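Local coordinates for protein ethanolamine kinase Pv091845 (Plasmodium vivax, PDB 2QG7) that probably phosphorylates ethanolamine, the first step of phosphatidylethanolamine biosynthesis by way of ethanolamine, as a member of the choline/ethanolamine kinase family, at residues D[170-173]-D[178-181]; D[192-197]-D[384-389]; D[367-372]-D[376-381]. All blocks are in the same frame, centred on the assembly; numbering follows the deposited sequence.

Interaction 1 (D[170-173]-D[178-181]); sequences IYVF and RIEE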
ATOM      1  N   ILE D 170     -24.556  25.584 -12.005  1.00 60.83           N
ATOM      2  CA  ILE D 170     -23.301  26.121 -12.496  1.00 61.37           C
ATOM      3  C   ILE D 170     -23.587  27.384 -13.296  1.00 61.82           C
ATOM      4  O   ILE D 170     -24.306  27.331 -14.294  1.00 62.76           O
ATOM      5  CB  ILE D 170     -22.550  25.111 -13.397  1.00 61.77           C
ATOM      6  CG1 ILE D 170     -22.202  23.853 -12.606  1.00 60.19           C
ATOM      7  CG2 ILE D 170     -21.278  25.758 -14.026  1.00 60.68           C
ATOM      8  CD1 ILE D 170     -21.835  22.732 -13.498  1.00 61.20           C
ATOM      9  N   TYR D 171     -23.012  28.510 -12.867  1.00 62.05           N
ATOM     10  CA  TYR D 171     -23.301  29.822 -13.462  1.00 61.32           C
ATOM     11  C   TYR D 171     -22.535  30.085 -14.774  1.00 61.40           C
ATOM     12  O   TYR D 171     -23.150  30.442 -15.796  1.00 61.63           O
ATOM     13  CB  TYR D 171     -23.006  30.904 -12.438  1.00 61.10           C
ATOM     14  CG  TYR D 171     -23.829  30.809 -11.171  1.00 61.07           C
ATOM     15  CD1 TYR D 171     -25.191  31.121 -11.177  1.00 59.99           C
ATOM     16  CD2 TYR D 171     -23.242  30.437  -9.957  1.00 61.90           C
ATOM     17  CE1 TYR D 171     -25.946  31.046 -10.009  1.00 58.99           C
ATOM     18  CE2 TYR D 171     -23.993  30.359  -8.774  1.00 58.98           C
ATOM     19  CZ  TYR D 171     -25.345  30.674  -8.815  1.00 59.42           C
ATOM     20  OH  TYR D 171     -26.115  30.601  -7.675  1.00 58.31           O
ATOM     21  N   VAL D 172     -21.206  29.884 -14.752  1.00 60.69           N
ATOM     22  CA  VAL D 172     -20.345  30.165 -15.914  1.00 60.06           C
ATOM     23  C   VAL D 172     -19.337  29.036 -16.199  1.00 59.95           C
ATOM     24  O   VAL D 172     -18.727  28.502 -15.283  1.00 59.15           O
ATOM     25  CB  VAL D 172     -19.549  31.516 -15.752  1.00 59.85           C
ATOM     26  CG1 VAL D 172     -18.755  31.819 -17.014  1.00 58.97           C
ATOM     27  CG2 VAL D 172     -20.476  32.676 -15.404  1.00 58.91           C
ATOM     28  N   PHE D 173     -19.170  28.706 -17.485  1.00 60.23           N
ATOM     29  CA  PHE D 173     -18.169  27.740 -17.930  1.00 60.22           C
ATOM     30  C   PHE D 173     -17.042  28.462 -18.685  1.00 59.74           C
ATOM     31  O   PHE D 173     -17.317  29.263 -19.577  1.00 60.00           O
ATOM     32  CB  PHE D 173     -18.787  26.663 -18.846  1.00 61.02           C
ATOM     33  CG  PHE D 173     -19.802  25.763 -18.171  1.00 62.34           C
ATOM     34  CD1 PHE D 173     -21.167  26.082 -18.200  1.00 64.54           C
ATOM     35  CD2 PHE D 173     -19.400  24.586 -17.538  1.00 65.49           C
ATOM     36  CE1 PHE D 173     -22.119  25.260 -17.592  1.00 66.01           C
ATOM     37  CE2 PHE D 173     -20.340  23.731 -16.905  1.00 66.19           C
ATOM     38  CZ  PHE D 173     -21.704  24.069 -16.937  1.00 66.95           C
ATOM     39  N   ARG D 178     -14.818  26.793 -13.720  1.00 55.33           N
ATOM     40  CA  ARG D 178     -16.207  27.266 -13.716  1.00 56.75           C
ATOM     41  C   ARG D 178     -16.588  28.004 -12.436  1.00 57.81           C
ATOM     42  O   ARG D 178     -15.886  27.914 -11.410  1.00 57.87           O
ATOM     43  CB  ARG D 178     -17.175  26.084 -13.906  1.00 57.15           C
ATOM     44  CG  ARG D 178     -17.272  25.176 -12.675  1.00 57.75           C
ATOM     45  CD  ARG D 178     -18.370  24.170 -12.818  1.00 57.56           C
ATOM     46  NE  ARG D 178     -17.950  23.045 -13.622  1.00 58.73           N
ATOM     47  CZ  ARG D 178     -17.954  21.776 -13.210  1.00 59.19           C
ATOM     48  NH1 ARG D 178     -17.547  20.832 -14.053  1.00 60.32           N
ATOM     49  NH2 ARG D 178     -18.364  21.448 -11.982  1.00 59.50           N
ATOM     50  N   ILE D 179     -17.718  28.711 -12.500  1.00 58.85           N
ATOM     51  CA  ILE D 179     -18.308  29.341 -11.318  1.00 60.28           C
ATOM     52  C   ILE D 179     -19.655  28.682 -11.014  1.00 61.06           C
ATOM     53  O   ILE D 179     -20.582  28.692 -11.842  1.00 60.85           O
ATOM     54  CB  ILE D 179     -18.502  30.896 -11.446  1.00 60.12           C
ATOM     55  CG1 ILE D 179     -17.228  31.578 -11.970  1.00 60.29           C
ATOM     56  CG2 ILE D 179     -18.898  31.480 -10.088  1.00 60.03           C
ATOM     57  CD1 ILE D 179     -17.434  33.042 -12.445  1.00 58.29           C
ATOM     58  N   GLU D 180     -19.764  28.131  -9.814  1.00 62.06           N
ATOM     59  CA  GLU D 180     -20.927  27.336  -9.454  1.00 62.92           C
ATOM     60  C   GLU D 180     -21.468  27.736  -8.090  1.00 63.73           C
ATOM     61  O   GLU D 180     -20.815  28.446  -7.318  1.00 63.36           O
ATOM     62  CB  GLU D 180     -20.608  25.821  -9.538  1.00 62.76           C
ATOM     63  CG  GLU D 180     -19.556  25.344  -8.546  1.00 63.30           C
ATOM     64  CD  GLU D 180     -19.107  23.891  -8.735  1.00 64.04           C
ATOM     65  OE1 GLU D 180     -18.809  23.463  -9.866  1.00 62.15           O
ATOM     66  OE2 GLU D 180     -19.013  23.169  -7.718  1.00 67.30           O
ATOM     67  N   GLU D 181     -22.684  27.273  -7.825  1.00 65.29           N
ATOM     68  CA  GLU D 181     -23.449  27.580  -6.624  1.00 66.35           C
ATOM     69  C   GLU D 181     -22.824  26.888  -5.442  1.00 66.49           C
ATOM     70  O   GLU D 181     -22.555  25.680  -5.486  1.00 67.24           O
ATOM     71  CB  GLU D 181     -24.888  27.078  -6.804  1.00 66.75           C
ATOM     72  CG  GLU D 181     -25.894  27.639  -5.837  1.00 69.23           C
ATOM     73  CD  GLU D 181     -27.308  27.056  -6.018  1.00 72.44           C
ATOM     74  OE1 GLU D 181     -27.892  26.642  -4.988  1.00 72.80           O
ATOM     75  OE2 GLU D 181     -27.840  27.020  -7.165  1.00 73.43           O
TER
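Strands 170-173 and 178-181 run antiparallel, axes 178° apart in direction, as the two arms of a beta hairpin broken by a classic beta bulge. The hairpin lies at one side of the five-stranded antiparallel sheet: 170-174 is outermost, and 177-181 pairs on its other side with 136-141. Tyr171 and Val172 stand opposite Ile179, whose carbonyl oxygen takes both of their amides: Tyr171 N comes to 2.6 Å from Ile179 O, nearly along the C=O axis, while Val172 N lies in the carbonyl plane, on a lone pair. Ile179 N returns a bond of 3.0 Å to Val172 O. Val172-Ile179 and Phe173-Arg178 share one register; across the bulge it has moved by one residue, and Ile170 pairs with Glu180.

At the bulge the CB of Tyr171 points toward the partner strand. The ring lies alongside the Glu180-Glu181 backbone, with Tyr171 CE2 3.5 Å from Glu181 N and OH 3.5 Å from Glu181 CG. On the face carrying Val172 and Ile179 the contact is apolar, Val172 CB to Ile179 CD1 4.2 Å, and Tyr98 of helix 84-98 packs against both.

Ile170, Phe173, Arg178 and Glu180 share the other face. Arg178 sets out with CG between its backbone N and carbonyl carbon (chi1 72°) and bends at chi3, which carries the guanidinium past Ile170. In its plane it gives NH2 to Glu180 OE1 in a salt bridge of 3.0 Å; NH1 pairs with Glu154, bonds that should limit the rotation of the guanidinium, and Glu180 OE2 pairs with Arg139. Over one face, off toward its rim, sits the Ile170 methyl CD1, and the other Ile170 branch, CG2, presses on Arg178 CD at 3.5 Å.

Interaction 2 (D[192-197]-D[384-389]); sequences DIKNPK and KEEEYH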
ATOM      1  N   ASP D 192     -18.399   7.154   7.862  1.00 51.16           N
ATOM      2  CA  ASP D 192     -19.773   7.620   7.726  1.00 50.16           C
ATOM      3  C   ASP D 192     -20.548   6.836   6.680  1.00 49.88           C
ATOM      4  O   ASP D 192     -21.683   6.448   6.936  1.00 50.54           O
ATOM      5  CB  ASP D 192     -19.845   9.105   7.403  1.00 49.78           C
ATOM      6  CG  ASP D 192     -19.387   9.974   8.558  1.00 52.58           C
ATOM      7  OD1 ASP D 192     -18.885  11.088   8.296  1.00 57.63           O
ATOM      8  OD2 ASP D 192     -19.506   9.565   9.733  1.00 53.37           O
ATOM      9  N   ILE D 193     -19.955   6.633   5.502  1.00 48.25           N
ATOM     10  CA  ILE D 193     -20.621   5.909   4.427  1.00 47.64           C
ATOM     11  C   ILE D 193     -20.949   4.456   4.751  1.00 48.23           C
ATOM     12  O   ILE D 193     -21.841   3.865   4.149  1.00 48.56           O
ATOM     13  CB  ILE D 193     -19.892   6.054   3.039  1.00 47.02           C
ATOM     14  CG1 ILE D 193     -18.556   5.255   2.970  1.00 44.80           C
ATOM     15  CG2 ILE D 193     -19.793   7.559   2.666  1.00 47.13           C
ATOM     16  CD1 ILE D 193     -17.922   5.307   1.603  1.00 38.10           C
ATOM     17  N   LYS D 194     -20.223   3.894   5.713  1.00 49.65           N
ATOM     18  CA  LYS D 194     -20.386   2.522   6.145  1.00 50.08           C
ATOM     19  C   LYS D 194     -21.477   2.436   7.214  1.00 50.49           C
ATOM     20  O   LYS D 194     -22.077   1.392   7.427  1.00 50.51           O
ATOM     21  CB  LYS D 194     -19.057   2.019   6.709  1.00 51.01           C
ATOM     22  CG  LYS D 194     -19.042   0.504   7.102  1.00 52.50           C
ATOM     23  CD  LYS D 194     -17.677   0.125   7.642  1.00 53.47           C
ATOM     24  CE  LYS D 194     -17.617  -1.311   8.116  1.00 55.53           C
ATOM     25  NZ  LYS D 194     -17.693  -2.268   6.964  1.00 54.15           N
ATOM     26  N   ASN D 195     -21.689   3.554   7.894  1.00 52.07           N
ATOM     27  CA  ASN D 195     -22.702   3.730   8.936  1.00 52.78           C
ATOM     28  C   ASN D 195     -24.141   3.613   8.377  1.00 52.61           C
ATOM     29  O   ASN D 195     -24.521   4.355   7.466  1.00 51.65           O
ATOM     30  CB  ASN D 195     -22.452   5.080   9.627  1.00 52.71           C
ATOM     31  CG  ASN D 195     -23.443   5.384  10.708  1.00 53.36           C
ATOM     32  OD1 ASN D 195     -24.150   4.493  11.181  1.00 57.18           O
ATOM     33  ND2 ASN D 195     -23.514   6.655  11.104  1.00 53.52           N
ATOM     34  N   PRO D 196     -24.907   2.619   8.876  1.00 53.31           N
ATOM     35  CA  PRO D 196     -26.292   2.295   8.424  1.00 53.53           C
ATOM     36  C   PRO D 196     -27.248   3.509   8.340  1.00 52.72           C
ATOM     37  O   PRO D 196     -28.145   3.540   7.513  1.00 52.77           O
ATOM     38  CB  PRO D 196     -26.770   1.279   9.481  1.00 53.79           C
ATOM     39  CG  PRO D 196     -25.487   0.547   9.862  1.00 54.30           C
ATOM     40  CD  PRO D 196     -24.445   1.672   9.923  1.00 53.33           C
ATOM     41  N   LYS D 197     -27.027   4.484   9.196  1.00 52.65           N
ATOM     42  CA  LYS D 197     -27.722   5.755   9.191  1.00 52.77           C
ATOM     43  C   LYS D 197     -27.506   6.526   7.869  1.00 52.48           C
ATOM     44  O   LYS D 197     -28.453   7.099   7.312  1.00 53.61           O
ATOM     45  CB  LYS D 197     -27.220   6.531  10.418  1.00 53.46           C
ATOM     46  CG  LYS D 197     -27.456   8.062  10.454  1.00 56.07           C
ATOM     47  CD  LYS D 197     -26.639   8.723  11.624  1.00 59.63           C
ATOM     48  CE  LYS D 197     -26.755  10.272  11.521  1.00 66.21           C
ATOM     49  NZ  LYS D 197     -25.931  11.063  12.588  1.00 68.45           N
ATOM     50  N   LYS D 384     -22.292  -9.332   3.216  1.00 58.25           N
ATOM     51  CA  LYS D 384     -23.622  -9.641   2.621  1.00 59.69           C
ATOM     52  C   LYS D 384     -24.772  -8.892   3.299  1.00 59.78           C
ATOM     53  O   LYS D 384     -25.674  -8.380   2.650  1.00 60.16           O
ATOM     54  CB  LYS D 384     -23.899 -11.152   2.703  1.00 60.17           C
ATOM     55  CG  LYS D 384     -25.078 -11.655   1.855  1.00 63.16           C
ATOM     56  CD  LYS D 384     -24.638 -12.084   0.452  1.00 67.16           C
ATOM     57  CE  LYS D 384     -25.610 -13.115  -0.149  1.00 69.54           C
ATOM     58  NZ  LYS D 384     -27.025 -12.613  -0.280  1.00 70.03           N
ATOM     59  N   GLU D 385     -24.698  -8.842   4.618  1.00 60.59           N
ATOM     60  CA  GLU D 385     -25.662  -8.200   5.479  1.00 61.55           C
ATOM     61  C   GLU D 385     -25.682  -6.685   5.280  1.00 61.31           C
ATOM     62  O   GLU D 385     -26.759  -6.055   5.271  1.00 61.38           O
ATOM     63  CB  GLU D 385     -25.336  -8.554   6.938  1.00 61.93           C
ATOM     64  CG  GLU D 385     -26.386  -8.046   7.919  1.00 67.58           C
ATOM     65  CD  GLU D 385     -26.207  -8.538   9.361  1.00 72.16           C
ATOM     66  OE1 GLU D 385     -25.318  -9.394   9.637  1.00 71.22           O
ATOM     67  OE2 GLU D 385     -27.008  -8.065  10.221  1.00 74.97           O
ATOM     68  N   GLU D 386     -24.483  -6.104   5.135  1.00 60.97           N
ATOM     69  CA  GLU D 386     -24.332  -4.672   4.899  1.00 59.18           C
ATOM     70  C   GLU D 386     -24.691  -4.277   3.478  1.00 57.73           C
ATOM     71  O   GLU D 386     -25.226  -3.192   3.256  1.00 58.61           O
ATOM     72  CB  GLU D 386     -22.930  -4.229   5.225  1.00 59.41           C
ATOM     73  CG  GLU D 386     -22.582  -4.294   6.667  1.00 61.32           C
ATOM     74  CD  GLU D 386     -21.136  -3.898   6.921  1.00 66.52           C
ATOM     75  OE1 GLU D 386     -20.677  -2.819   6.443  1.00 66.00           O
ATOM     76  OE2 GLU D 386     -20.452  -4.683   7.619  1.00 69.90           O
ATOM     77  N   GLU D 387     -24.396  -5.136   2.515  1.00 55.77           N
ATOM     78  CA  GLU D 387     -24.853  -4.913   1.157  1.00 54.68           C
ATOM     79  C   GLU D 387     -26.400  -4.898   1.075  1.00 54.56           C
ATOM     80  O   GLU D 387     -27.012  -4.128   0.310  1.00 53.69           O
ATOM     81  CB  GLU D 387     -24.303  -5.989   0.237  1.00 54.31           C
ATOM     82  CG  GLU D 387     -22.818  -5.948   0.063  1.00 54.96           C
ATOM     83  CD  GLU D 387     -22.287  -6.986  -0.931  1.00 55.22           C
ATOM     84  OE1 GLU D 387     -23.011  -7.961  -1.249  1.00 54.85           O
ATOM     85  OE2 GLU D 387     -21.111  -6.839  -1.371  1.00 56.27           O
ATOM     86  N   TYR D 388     -27.012  -5.786   1.864  1.00 54.11           N
ATOM     87  CA  TYR D 388     -28.453  -5.928   1.960  1.00 52.98           C
ATOM     88  C   TYR D 388     -29.140  -4.642   2.494  1.00 51.73           C
ATOM     89  O   TYR D 388     -30.102  -4.133   1.886  1.00 51.75           O
ATOM     90  CB  TYR D 388     -28.753  -7.134   2.863  1.00 53.81           C
ATOM     91  CG  TYR D 388     -30.188  -7.573   2.878  1.00 55.52           C
ATOM     92  CD1 TYR D 388     -30.664  -8.482   1.933  1.00 56.39           C
ATOM     93  CD2 TYR D 388     -31.077  -7.070   3.848  1.00 59.40           C
ATOM     94  CE1 TYR D 388     -31.981  -8.894   1.947  1.00 58.34           C
ATOM     95  CE2 TYR D 388     -32.416  -7.465   3.858  1.00 61.12           C
ATOM     96  CZ  TYR D 388     -32.852  -8.385   2.906  1.00 59.84           C
ATOM     97  OH  TYR D 388     -34.169  -8.786   2.926  1.00 62.40           O
ATOM     98  N   HIS D 389     -28.650  -4.139   3.627  1.00 50.14           N
ATOM     99  CA  HIS D 389     -29.191  -2.944   4.214  1.00 49.64           C
ATOM    100  C   HIS D 389     -29.190  -1.748   3.254  1.00 49.32           C
ATOM    101  O   HIS D 389     -30.109  -0.965   3.271  1.00 50.62           O
ATOM    102  CB  HIS D 389     -28.489  -2.612   5.541  1.00 49.51           C
ATOM    103  CG  HIS D 389     -29.152  -1.502   6.313  1.00 51.33           C
ATOM    104  ND1 HIS D 389     -28.707  -0.198   6.279  1.00 53.24           N
ATOM    105  CD2 HIS D 389     -30.258  -1.494   7.103  1.00 52.90           C
ATOM    106  CE1 HIS D 389     -29.490   0.560   7.032  1.00 52.10           C
ATOM    107  NE2 HIS D 389     -30.434  -0.202   7.550  1.00 51.11           N
TER
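Lys194 and Glu386 make the charged half of this contact, bridging the end of the short, weakly bonded helical turn at 192-194 and the first turn of helix 384-395. NZ lies 3.1 Å from Glu386 OE1 in a hydrogen-bonded salt bridge and uses the syn lone pair of that oxygen, on the side of OE2, which itself is 3.7 Å from NZ. The lysine chain leaves with CG anti to its backbone N (chi1 -175°), stays extended through CE, and bends only at its last torsion, chi4 70°, which brings the ammonium round to the carboxylate. Glu386 reaches out to meet it with a chain extended beyond CG, and the two side chains cross at a slant. The ammonium is also, and more strongly, hydrogen-bonded to the carbonyl oxygen of Leu380, so it joins the carboxylate to the loop ahead of helix 384-395.

The other half is contact of His389 with Pro196. The imidazole presents its CE1 edge to the proline: Pro196 O lies near the ring plane, 3.3 Å from His389 CE1, and Pro196 CB is 3.7 Å from the same carbon. The neighbouring ring nitrogen, ND1, is hydrogen-bonded to Gln199 OE1, while Gln199 NE2 binds the carbonyl oxygen of Glu386; one amide thereby ties helix 196-210 to both a side chain and the backbone of helix 384-395.

A capping bond lies within 192-197: Asn195, at the N-cap of helix 196-210, accepts a weak bond from Lys197 N at its OD1, 3.5 Å away.

At the surface of the chain, helix 384-395 thus meets the junction of helices 190-194 and 196-210. Glu387 and Tyr388 turn instead to helix 400-410, and Ile193 packs on His367 of helix 360-369.

Interaction 3 (D[367-372]-D[376-381]); sequences HFNEYA and CDWDLT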
ATOM      1  N   HIS D 367     -19.052   2.198  -5.091  1.00 39.49           N
ATOM      2  CA  HIS D 367     -19.294   2.861  -3.845  1.00 39.40           C
ATOM      3  C   HIS D 367     -18.907   1.979  -2.662  1.00 39.68           C
ATOM      4  O   HIS D 367     -18.393   2.447  -1.644  1.00 39.92           O
ATOM      5  CB  HIS D 367     -20.771   3.278  -3.737  1.00 39.93           C
ATOM      6  CG  HIS D 367     -21.116   3.914  -2.419  1.00 38.35           C
ATOM      7  ND1 HIS D 367     -20.501   5.059  -1.965  1.00 37.54           N
ATOM      8  CD2 HIS D 367     -21.986   3.549  -1.449  1.00 38.55           C
ATOM      9  CE1 HIS D 367     -20.976   5.381  -0.776  1.00 39.32           C
ATOM     10  NE2 HIS D 367     -21.874   4.477  -0.432  1.00 40.97           N
ATOM     11  N   PHE D 368     -19.163   0.693  -2.794  1.00 40.42           N
ATOM     12  CA  PHE D 368     -18.828  -0.258  -1.756  1.00 40.44           C
ATOM     13  C   PHE D 368     -17.308  -0.476  -1.624  1.00 40.40           C
ATOM     14  O   PHE D 368     -16.807  -0.697  -0.523  1.00 40.79           O
ATOM     15  CB  PHE D 368     -19.519  -1.576  -2.046  1.00 40.78           C
ATOM     16  CG  PHE D 368     -21.005  -1.555  -1.739  1.00 43.09           C
ATOM     17  CD1 PHE D 368     -21.548  -0.576  -0.883  1.00 45.03           C
ATOM     18  CD2 PHE D 368     -21.853  -2.524  -2.258  1.00 41.65           C
ATOM     19  CE1 PHE D 368     -22.919  -0.567  -0.600  1.00 43.78           C
ATOM     20  CE2 PHE D 368     -23.218  -2.544  -1.943  1.00 40.97           C
ATOM     21  CZ  PHE D 368     -23.745  -1.570  -1.126  1.00 43.18           C
ATOM     22  N   ASN D 369     -16.586  -0.389  -2.739  1.00 39.58           N
ATOM     23  CA  ASN D 369     -15.138  -0.356  -2.660  1.00 39.81           C
ATOM     24  C   ASN D 369     -14.592   0.833  -1.870  1.00 38.95           C
ATOM     25  O   ASN D 369     -13.508   0.747  -1.335  1.00 39.68           O
ATOM     26  CB  ASN D 369     -14.468  -0.440  -4.036  1.00 38.32           C
ATOM     27  CG  ASN D 369     -14.313  -1.853  -4.516  1.00 38.03           C
ATOM     28  OD1 ASN D 369     -14.127  -2.771  -3.721  1.00 36.45           O
ATOM     29  ND2 ASN D 369     -14.354  -2.039  -5.830  1.00 37.73           N
ATOM     30  N   GLU D 370     -15.335   1.925  -1.826  1.00 38.17           N
ATOM     31  CA  GLU D 370     -14.849   3.164  -1.253  1.00 37.88           C
ATOM     32  C   GLU D 370     -15.027   3.199   0.247  1.00 37.22           C
ATOM     33  O   GLU D 370     -14.765   4.181   0.881  1.00 38.97           O
ATOM     34  CB  GLU D 370     -15.532   4.367  -1.944  1.00 38.68           C
ATOM     35  CG  GLU D 370     -15.189   4.589  -3.460  1.00 40.24           C
ATOM     36  CD  GLU D 370     -13.679   4.893  -3.716  1.00 45.75           C
ATOM     37  OE1 GLU D 370     -13.178   4.670  -4.867  1.00 46.16           O
ATOM     38  OE2 GLU D 370     -12.968   5.405  -2.792  1.00 48.72           O
ATOM     39  N   TYR D 371     -15.500   2.123   0.821  1.00 39.32           N
ATOM     40  CA  TYR D 371     -15.636   1.965   2.248  1.00 40.75           C
ATOM     41  C   TYR D 371     -14.220   1.792   2.806  1.00 41.95           C
ATOM     42  O   TYR D 371     -13.942   2.142   3.987  1.00 42.32           O
ATOM     43  CB  TYR D 371     -16.451   0.687   2.532  1.00 41.74           C
ATOM     44  CG  TYR D 371     -17.977   0.834   2.529  1.00 45.27           C
ATOM     45  CD1 TYR D 371     -18.641   1.645   1.582  1.00 46.83           C
ATOM     46  CD2 TYR D 371     -18.760   0.119   3.442  1.00 47.30           C
ATOM     47  CE1 TYR D 371     -20.026   1.758   1.582  1.00 47.71           C
ATOM     48  CE2 TYR D 371     -20.154   0.217   3.445  1.00 49.96           C
ATOM     49  CZ  TYR D 371     -20.777   1.036   2.514  1.00 51.38           C
ATOM     50  OH  TYR D 371     -22.164   1.162   2.533  1.00 54.18           O
ATOM     51  N   ALA D 372     -13.361   1.198   1.967  1.00 41.32           N
ATOM     52  CA  ALA D 372     -11.921   1.016   2.227  1.00 41.63           C
ATOM     53  C   ALA D 372     -11.143   2.332   2.262  1.00 41.53           C
ATOM     54  O   ALA D 372     -10.081   2.395   2.882  1.00 40.83           O
ATOM     55  CB  ALA D 372     -11.315   0.089   1.185  1.00 40.12           C
ATOM     56  N   CYS D 376      -7.210   1.824   1.170  1.00 45.16           N
ATOM     57  CA  CYS D 376      -7.545   0.487   0.648  1.00 43.82           C
ATOM     58  C   CYS D 376      -7.607  -0.614   1.710  1.00 44.35           C
ATOM     59  O   CYS D 376      -7.140  -1.734   1.530  1.00 44.05           O
ATOM     60  CB  CYS D 376      -6.622   0.149  -0.506  1.00 43.85           C
ATOM     61  SG  CYS D 376      -6.687   1.243  -1.902  1.00 42.64           S
ATOM     62  N   ASP D 377      -8.191  -0.287   2.856  1.00 46.21           N
ATOM     63  CA  ASP D 377      -8.432  -1.285   3.890  1.00 47.54           C
ATOM     64  C   ASP D 377      -9.614  -2.178   3.507  1.00 47.49           C
ATOM     65  O   ASP D 377     -10.724  -1.890   3.885  1.00 48.13           O
ATOM     66  CB  ASP D 377      -8.671  -0.605   5.219  1.00 47.71           C
ATOM     67  CG  ASP D 377      -7.453   0.182   5.691  1.00 52.64           C
ATOM     68  OD1 ASP D 377      -6.347  -0.424   5.735  1.00 58.79           O
ATOM     69  OD2 ASP D 377      -7.577   1.392   6.024  1.00 52.83           O
ATOM     70  N   TRP D 378      -9.362  -3.243   2.745  1.00 48.26           N
ATOM     71  CA  TRP D 378     -10.410  -3.998   2.051  1.00 48.93           C
ATOM     72  C   TRP D 378     -11.379  -4.741   2.950  1.00 50.25           C
ATOM     73  O   TRP D 378     -12.464  -5.133   2.518  1.00 50.08           O
ATOM     74  CB  TRP D 378      -9.821  -4.958   1.044  1.00 48.37           C
ATOM     75  CG  TRP D 378      -9.051  -4.309  -0.055  1.00 48.95           C
ATOM     76  CD1 TRP D 378      -7.809  -4.663  -0.491  1.00 51.33           C
ATOM     77  CD2 TRP D 378      -9.469  -3.206  -0.890  1.00 48.60           C
ATOM     78  NE1 TRP D 378      -7.423  -3.859  -1.549  1.00 51.91           N
ATOM     79  CE2 TRP D 378      -8.414  -2.949  -1.800  1.00 49.19           C
ATOM     80  CE3 TRP D 378     -10.623  -2.413  -0.952  1.00 43.91           C
ATOM     81  CZ2 TRP D 378      -8.480  -1.937  -2.752  1.00 49.00           C
ATOM     82  CZ3 TRP D 378     -10.677  -1.419  -1.882  1.00 44.63           C
ATOM     83  CH2 TRP D 378      -9.614  -1.180  -2.771  1.00 47.10           C
ATOM     84  N   ASP D 379     -10.998  -4.910   4.207  1.00 51.37           N
ATOM     85  CA  ASP D 379     -11.861  -5.554   5.197  1.00 53.08           C
ATOM     86  C   ASP D 379     -13.032  -4.643   5.647  1.00 52.65           C
ATOM     87  O   ASP D 379     -13.952  -5.078   6.351  1.00 52.67           O
ATOM     88  CB  ASP D 379     -11.019  -6.021   6.401  1.00 54.04           C
ATOM     89  CG  ASP D 379     -10.186  -4.880   7.026  1.00 59.73           C
ATOM     90  OD1 ASP D 379      -9.497  -4.096   6.279  1.00 65.51           O
ATOM     91  OD2 ASP D 379     -10.193  -4.781   8.280  1.00 64.60           O
ATOM     92  N   LEU D 380     -12.986  -3.378   5.236  1.00 51.35           N
ATOM     93  CA  LEU D 380     -14.035  -2.430   5.539  1.00 50.29           C
ATOM     94  C   LEU D 380     -15.152  -2.455   4.485  1.00 49.97           C
ATOM     95  O   LEU D 380     -16.188  -1.859   4.680  1.00 49.08           O
ATOM     96  CB  LEU D 380     -13.441  -1.022   5.690  1.00 50.70           C
ATOM     97  CG  LEU D 380     -12.442  -0.771   6.844  1.00 50.28           C
ATOM     98  CD1 LEU D 380     -11.870   0.612   6.787  1.00 46.67           C
ATOM     99  CD2 LEU D 380     -13.127  -0.950   8.182  1.00 52.56           C
ATOM    100  N   THR D 381     -14.933  -3.145   3.369  1.00 49.94           N
ATOM    101  CA  THR D 381     -15.956  -3.275   2.350  1.00 50.00           C
ATOM    102  C   THR D 381     -17.112  -4.128   2.909  1.00 50.70           C
ATOM    103  O   THR D 381     -16.867  -5.022   3.731  1.00 50.14           O
ATOM    104  CB  THR D 381     -15.400  -3.895   1.060  1.00 49.86           C
ATOM    105  OG1 THR D 381     -14.810  -5.161   1.374  1.00 49.41           O
ATOM    106  CG2 THR D 381     -14.384  -2.974   0.398  1.00 47.84           C
TER
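Trp378 lays the six-membered part of its indole against Ala372, whose methyl CB is 3.4 Å from CE3 and meets the ring at a slant. The indole edge is turned to the backbone of Asn369: Asn369 O lies near the ring plane, 3.6 Å from Trp378 CZ3. Trp378 CB points away from 367-372, yet CG anti to the carbonyl carbon (chi1 -62°) brings the ring back to the helix end.

Thr381 sets its methyl beside the same turn, CG2 3.5 Å from Phe368 O, while its hydroxyl donates to Trp378 O at 2.6 Å. That carbonyl takes Thr381 N as well, two bonds that tie the 3-10 turn 378-380 closed. On the other flank Leu380 O lies in the plane of the Tyr371 ring at its edge, 3.5 Å from CD2. Backbone closes the loop: Asp377 N donates to Ala372 O at 3.3 Å, tilted 31° from the carbonyl plane, and Asp377 centres an inverse gamma turn.

The Asp377 carboxylate pairs with Arg190 and the Tyr371 hydroxyl with Gln199. This folded loop links helix 360-369 to helix 384-395, with Trp378 meeting His418 of helix 413-430 and Phe454 of helix 452-455 edge-to-face, and Tyr371 resting on helix 190-194.

Overall arrangement
Interaction 1 belongs to the five-stranded antiparallel sheet, its centre about 34 and 33 Å from those of interactions 2 and 3, which lie in the mainly helical part of the kinase fold. Interactions 2 and 3 are close neighbours, about 12 Å between centres, and they touch: Ile193 and Lys194 pack on Tyr371, so the two share the junction at helix 190-194. In sequence 367-372/376-381 is nested within the long loop closed by 192-197/384-389. Strand pairing with a charged network on one face marks the partly buried hairpin; a salt bridge and a histidine edge suit the surface contact; aromatic rings, a methyl group and backbone carbonyls fill the partly buried loop.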